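Local structure of disulfide bond protein A (Staphylococcus aureus, 3BCI) at residues Asp20-Tyr25 with Glu96-Glu101; Asp60-Ser65 with Lys133-Asp138. The protein probably acts as a thiol:disulfide oxidoreductase of the DsbA type, exchanging disulfides with folding proteins through a redox-active cysteine pair. One frame throughout, in Å; residues are numbered along the deposited sequence. Where two conformers were deposited one is given.

Contact 1. Residues Asp20-Tyr25 with Glu96-Glu101; sequences DYKCPY and EWLTKE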
loop_
_atom_site.group_PDB
_atom_site.type_symbol
_atom_site.label_atom_id
_atom_site.label_comp_id
_atom_site.label_asym_id
_atom_site.label_seq_id
_atom_site.Cartn_x
_atom_site.Cartn_y
_atom_site.Cartn_z
ATOM N N ASP A 20 0.511 -7.068 1.972
ATOM C CA ASP A 20 0.693 -7.520 0.597
ATOM C C ASP A 20 -0.681 -7.410 -0.051
ATOM O O ASP A 20 -1.683 -7.765 0.568
ATOM C CB ASP A 20 1.168 -8.982 0.588
ATOM C CG ASP A 20 1.557 -9.469 -0.800
ATOM O OD1 ASP A 20 0.820 -9.180 -1.764
ATOM O OD2 ASP A 20 2.595 -10.151 -0.925
ATOM N N TYR A 21 -0.738 -6.918 -1.287
ATOM C CA TYR A 21 -2.014 -6.771 -1.976
ATOM C C TYR A 21 -2.721 -8.107 -2.202
ATOM O O TYR A 21 -3.927 -8.139 -2.429
ATOM C CB TYR A 21 -1.817 -6.059 -3.322
ATOM C CG TYR A 21 -1.574 -4.576 -3.195
ATOM C CD1 TYR A 21 -2.560 -3.738 -2.681
ATOM C CD2 TYR A 21 -0.353 -4.011 -3.568
ATOM C CE1 TYR A 21 -2.339 -2.376 -2.533
ATOM C CE2 TYR A 21 -0.124 -2.642 -3.422
ATOM C CZ TYR A 21 -1.122 -1.835 -2.902
ATOM O OH TYR A 21 -0.911 -0.486 -2.743
ATOM N N LYS A 22 -1.975 -9.204 -2.130
ATOM C CA LYS A 22 -2.547 -10.535 -2.338
ATOM C C LYS A 22 -2.998 -11.180 -1.034
ATOM O O LYS A 22 -3.571 -12.271 -1.038
ATOM C CB LYS A 22 -1.514 -11.451 -2.996
ATOM C CG LYS A 22 -1.070 -10.999 -4.377
ATOM C CD LYS A 22 -0.212 -12.050 -5.078
ATOM C CE LYS A 22 -1.036 -13.255 -5.513
ATOM N NZ LYS A 22 -0.168 -14.313 -6.113
ATOM N N CYS A 23 -2.746 -10.489 0.066
ATOM C CA CYS A 23 -3.126 -10.998 1.371
ATOM C C CYS A 23 -4.572 -10.698 1.745
ATOM O O CYS A 23 -4.992 -9.540 1.817
ATOM C CB CYS A 23 -2.179 -10.449 2.430
ATOM S SG CYS A 23 -2.610 -10.880 4.101
ATOM N N PRO A 24 -5.351 -11.756 1.996
ATOM C CA PRO A 24 -6.766 -11.635 2.363
ATOM C C PRO A 24 -7.045 -10.784 3.584
ATOM O O PRO A 24 -7.966 -9.971 3.574
ATOM C CB PRO A 24 -7.207 -13.088 2.554
ATOM C CG PRO A 24 -6.289 -13.846 1.634
ATOM C CD PRO A 24 -4.967 -13.177 1.893
ATOM N N TYR A 25 -6.256 -10.973 4.637
ATOM C CA TYR A 25 -6.454 -10.206 5.860
ATOM C C TYR A 25 -6.073 -8.746 5.681
ATOM O O TYR A 25 -6.629 -7.867 6.327
ATOM C CB TYR A 25 -5.658 -10.822 7.018
ATOM C CG TYR A 25 -6.264 -12.105 7.561
ATOM C CD1 TYR A 25 -7.432 -12.637 7.009
ATOM C CD2 TYR A 25 -5.668 -12.788 8.621
ATOM C CE1 TYR A 25 -7.991 -13.815 7.497
ATOM C CE2 TYR A 25 -6.218 -13.968 9.116
ATOM C CZ TYR A 25 -7.379 -14.475 8.552
ATOM O OH TYR A 25 -7.927 -15.637 9.045
ATOM N N GLU A 96 -1.689 -15.749 -9.977
ATOM C CA GLU A 96 -0.820 -14.603 -10.210
ATOM C C GLU A 96 -1.710 -13.574 -10.900
ATOM O O GLU A 96 -1.500 -13.233 -12.063
ATOM C CB GLU A 96 0.352 -14.983 -11.120
ATOM C CG GLU A 96 1.113 -16.217 -10.669
ATOM C CD GLU A 96 2.361 -16.466 -11.495
ATOM O OE1 GLU A 96 2.407 -16.014 -12.658
ATOM O OE2 GLU A 96 3.291 -17.125 -10.983
ATOM N N TRP A 97 -2.714 -13.093 -10.171
ATOM C CA TRP A 97 -3.665 -12.132 -10.708
ATOM C C TRP A 97 -3.144 -10.706 -10.879
ATOM O O TRP A 97 -3.765 -9.907 -11.581
ATOM C CB TRP A 97 -4.934 -12.108 -9.849
ATOM C CG TRP A 97 -4.719 -11.671 -8.424
ATOM C CD1 TRP A 97 -4.306 -12.446 -7.377
ATOM C CD2 TRP A 97 -4.916 -10.354 -7.893
ATOM N NE1 TRP A 97 -4.238 -11.693 -6.227
ATOM C CE2 TRP A 97 -4.605 -10.405 -6.516
ATOM C CE3 TRP A 97 -5.324 -9.134 -8.450
ATOM C CZ2 TRP A 97 -4.692 -9.280 -5.682
ATOM C CZ3 TRP A 97 -5.410 -8.016 -7.624
ATOM C CH2 TRP A 97 -5.094 -8.099 -6.253
ATOM N N LEU A 98 -2.020 -10.377 -10.244
ATOM C CA LEU A 98 -1.458 -9.032 -10.372
ATOM C C LEU A 98 -0.644 -8.913 -11.657
ATOM O O LEU A 98 0.569 -8.722 -11.632
ATOM C CB LEU A 98 -0.586 -8.686 -9.157
ATOM C CG LEU A 98 -1.355 -8.395 -7.864
ATOM C CD1 LEU A 98 -0.404 -8.396 -6.677
ATOM C CD2 LEU A 98 -2.066 -7.048 -7.992
ATOM N N THR A 99 -1.336 -9.021 -12.785
ATOM C CA THR A 99 -0.714 -8.932 -14.098
ATOM C C THR A 99 -0.556 -7.469 -14.510
ATOM O O THR A 99 -1.203 -6.585 -13.954
ATOM C CB THR A 99 -1.578 -9.636 -15.153
ATOM O OG1 THR A 99 -2.829 -8.948 -15.276
ATOM C CG2 THR A 99 -1.853 -11.087 -14.739
ATOM N N LYS A 100 0.305 -7.216 -15.487
ATOM C CA LYS A 100 0.510 -5.854 -15.958
ATOM C C LYS A 100 -0.764 -5.347 -16.628
ATOM O O LYS A 100 -1.050 -4.148 -16.620
ATOM C CB LYS A 100 1.685 -5.811 -16.929
ATOM C CG LYS A 100 3.009 -6.161 -16.269
ATOM C CD LYS A 100 4.171 -6.039 -17.237
ATOM C CE LYS A 100 5.473 -6.434 -16.560
ATOM N NZ LYS A 100 6.616 -6.419 -17.512
ATOM N N GLU A 101 -1.533 -6.268 -17.199
ATOM C CA GLU A 101 -2.784 -5.911 -17.850
ATOM C C GLU A 101 -3.742 -5.347 -16.808
ATOM O O GLU A 101 -4.315 -4.277 -16.993
ATOM C CB GLU A 101 -3.431 -7.138 -18.504
ATOM C CG GLU A 101 -4.681 -6.801 -19.323
ATOM C CD GLU A 101 -5.500 -8.026 -19.698
ATOM O OE1 GLU A 101 -4.921 -9.126 -19.805
ATOM O OE2 GLU A 101 -6.725 -7.884 -19.901
HETATM O O HOH W 1 -4.519 -12.729 -3.480
#
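K22 and W97 run past each other in opposite directions where the active-site loop of this thioredoxin-fold protein meets the segment leading into helix 100-108. C23, the first cysteine of the redox-active CxxC pair with C26, follows K22 directly and occupies the N-cap position of helix 24-42. The lysine chain meets the indole obliquely, its CE 3.6 Å from W97 NE1. L98 CG covers one face of the ring, 3.8 Å above its plane, and L98 CD1 touches K22 CG at 3.5 Å. A bend at chi3 (71°) turns the end of the lysine past E96; NZ is gripped by a salt bridge to D60 and by the carbonyl oxygens of L57, E93 and K95, which would probably favour the charged form in this buried place. On the loop side, an Asx turn fixes the backbone: D20 OD1 accepts from K22 N at 2.8 Å, nearly straight at 171°, on the anti side of the carboxylate and some 31° out of its plane. Y21 O comes to the edge of the indole, 3.5 Å from W97 CZ2. One water bridges the segments, donating to K22 O at 2.7 Å and accepting from W97 NE1 at 2.9 Å.

Contact 2. Residues Asp60-Ser65 with Lys133-Asp138; sequences DSIVGS and KAAEKD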
loop_
_atom_site.group_PDB
_atom_site.type_symbol
_atom_site.label_atom_id
_atom_site.label_comp_id
_atom_site.label_asym_id
_atom_site.label_seq_id
_atom_site.Cartn_x
_atom_site.Cartn_y
_atom_site.Cartn_z
ATOM N N ASP A 60 4.005 -12.324 -8.712
ATOM C CA ASP A 60 3.279 -11.149 -9.169
ATOM C C ASP A 60 3.100 -10.114 -8.055
ATOM O O ASP A 60 2.720 -8.975 -8.319
ATOM C CB ASP A 60 1.918 -11.560 -9.740
ATOM C CG ASP A 60 1.057 -12.298 -8.735
ATOM O OD1 ASP A 60 1.562 -13.236 -8.078
ATOM O OD2 ASP A 60 -0.134 -11.945 -8.614
ATOM N N SER A 61 3.378 -10.510 -6.815
ATOM C CA SER A 61 3.252 -9.604 -5.673
ATOM C C SER A 61 4.139 -8.381 -5.835
ATOM O O SER A 61 3.704 -7.254 -5.619
ATOM C CB SER A 61 3.632 -10.311 -4.364
ATOM O OG SER A 61 2.539 -11.029 -3.820
ATOM N N ILE A 62 5.387 -8.614 -6.221
ATOM C CA ILE A 62 6.355 -7.538 -6.400
ATOM C C ILE A 62 5.962 -6.616 -7.551
ATOM O O ILE A 62 6.256 -5.419 -7.523
ATOM C CB ILE A 62 7.775 -8.114 -6.656
ATOM C CG1 ILE A 62 8.827 -7.013 -6.517
ATOM C CG2 ILE A 62 7.845 -8.743 -8.046
ATOM C CD1 ILE A 62 8.954 -6.461 -5.098
ATOM N N VAL A 63 5.302 -7.171 -8.564
ATOM C CA VAL A 63 4.885 -6.370 -9.708
ATOM C C VAL A 63 3.806 -5.402 -9.242
ATOM O O VAL A 63 3.823 -4.220 -9.591
ATOM C CB VAL A 63 4.324 -7.248 -10.856
ATOM C CG1 VAL A 63 3.915 -6.368 -12.026
ATOM C CG2 VAL A 63 5.379 -8.253 -11.315
ATOM N N GLY A 64 2.869 -5.911 -8.448
ATOM C CA GLY A 64 1.806 -5.072 -7.929
ATOM C C GLY A 64 2.399 -3.986 -7.047
ATOM O O GLY A 64 1.944 -2.838 -7.064
ATOM N N SER A 65 3.426 -4.347 -6.283
ATOM C CA SER A 65 4.088 -3.400 -5.393
ATOM C C SER A 65 4.760 -2.285 -6.184
ATOM O O SER A 65 4.703 -1.126 -5.787
ATOM C CB SER A 65 5.131 -4.110 -4.528
ATOM O OG SER A 65 5.739 -3.194 -3.631
ATOM N N LYS A 133 13.015 0.087 -7.339
ATOM C CA LYS A 133 13.865 0.039 -6.160
ATOM C C LYS A 133 13.044 0.112 -4.885
ATOM O O LYS A 133 13.333 -0.584 -3.912
ATOM C CB LYS A 133 14.878 1.177 -6.205
ATOM C CG LYS A 133 15.921 0.966 -7.283
ATOM C CD LYS A 133 16.933 2.087 -7.340
ATOM C CE LYS A 133 18.053 1.713 -8.298
ATOM N NZ LYS A 133 19.023 2.822 -8.493
ATOM N N ALA A 134 12.011 0.946 -4.904
ATOM C CA ALA A 134 11.134 1.104 -3.752
ATOM C C ALA A 134 10.466 -0.221 -3.399
ATOM O O ALA A 134 10.398 -0.590 -2.231
ATOM C CB ALA A 134 10.074 2.170 -4.043
ATOM N N ALA A 135 9.986 -0.940 -4.408
ATOM C CA ALA A 135 9.320 -2.214 -4.168
ATOM C C ALA A 135 10.292 -3.192 -3.511
ATOM O O ALA A 135 9.927 -3.902 -2.578
ATOM C CB ALA A 135 8.773 -2.785 -5.477
ATOM N N GLU A 136 11.532 -3.217 -3.990
ATOM C CA GLU A 136 12.548 -4.093 -3.421
ATOM C C GLU A 136 12.872 -3.684 -1.986
ATOM O O GLU A 136 12.960 -4.529 -1.099
ATOM C CB GLU A 136 13.837 -4.038 -4.249
ATOM C CG GLU A 136 13.752 -4.693 -5.623
ATOM C CD GLU A 136 13.362 -6.160 -5.552
ATOM O OE1 GLU A 136 13.830 -6.853 -4.620
ATOM O OE2 GLU A 136 12.599 -6.622 -6.434
ATOM N N LYS A 137 13.047 -2.384 -1.770
ATOM C CA LYS A 137 13.386 -1.853 -0.457
ATOM C C LYS A 137 12.348 -2.227 0.599
ATOM O O LYS A 137 12.701 -2.496 1.748
ATOM C CB LYS A 137 13.535 -0.330 -0.528
ATOM C CG LYS A 137 14.124 0.291 0.735
ATOM C CD LYS A 137 14.136 1.812 0.665
ATOM C CE LYS A 137 14.805 2.414 1.899
ATOM N NZ LYS A 137 14.743 3.906 1.902
ATOM N N ASP A 138 11.075 -2.244 0.213
ATOM C CA ASP A 138 10.004 -2.605 1.144
ATOM C C ASP A 138 10.276 -3.955 1.805
ATOM O O ASP A 138 10.005 -4.147 2.989
ATOM C CB ASP A 138 8.661 -2.674 0.418
ATOM C CG ASP A 138 7.882 -1.375 0.494
ATOM O OD1 ASP A 138 8.449 -0.349 0.941
ATOM O OD2 ASP A 138 6.699 -1.382 0.097
HETATM O O HOH W 2 7.415 -4.681 -2.148
#
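A135 puts its methyl group against two side chains of the facing helix, at an ordinary helix-helix spacing. Its CB is 3.7 Å from I62 CD1 and 3.6 Å from S65 OG, and the CA atoms of S65 and A135 approach to 5.5 Å. The helices run at 123° to one another, with local axes 9.2 Å apart. A chi1 of -167° sends the CG1 branch of I62 toward helix 130-144, and the turn at chi2 brings CD1 onto the A135 methyl. S65 likewise faces the partner helix, and although no direct hydrogen bond joins the segments, a water accepts from S65 OG and donates to A135 O, both at 2.7 Å, giving the serine hydroxyl a polar partner at this buried spot. The looser side belongs to E136. Bent at chi2 (-58°), its chain crosses I62 at about a right angle and brings OE2 to 3.8 Å from I62 CG1, a carboxylate resting against an aliphatic branch at the partly exposed margin. At the buried end D138 OD2 accepts from H69 NE2 and from N53 N, so helix 130-144 is tied both to helix 61-74 and to strand 48-53, one of the two outermost strands of the sheet.

Both contacts are largely buried, and each is bridged by one water with no direct hydrogen bond across its segments, yet they illustrate different ways of joining parts of one fold. Contact 1 is made mostly of loops beside the redox-active cysteines; its K22 amino group and loop backbone are held by surrounding polar groups. Contact 2 lies between two helices and rests on A135, S65 and I62, with the E136 carboxylate at its margin. Contact 2 also contains the first residues of helix 61-74, on which contact 1 leans through D60 and S61. D60 OD1 forms a salt bridge with K22 NZ at 2.8 Å, and D60 OD2 probably accepts from L98 N. S61 OG packs against K22 CD and bonds to D20 OD2.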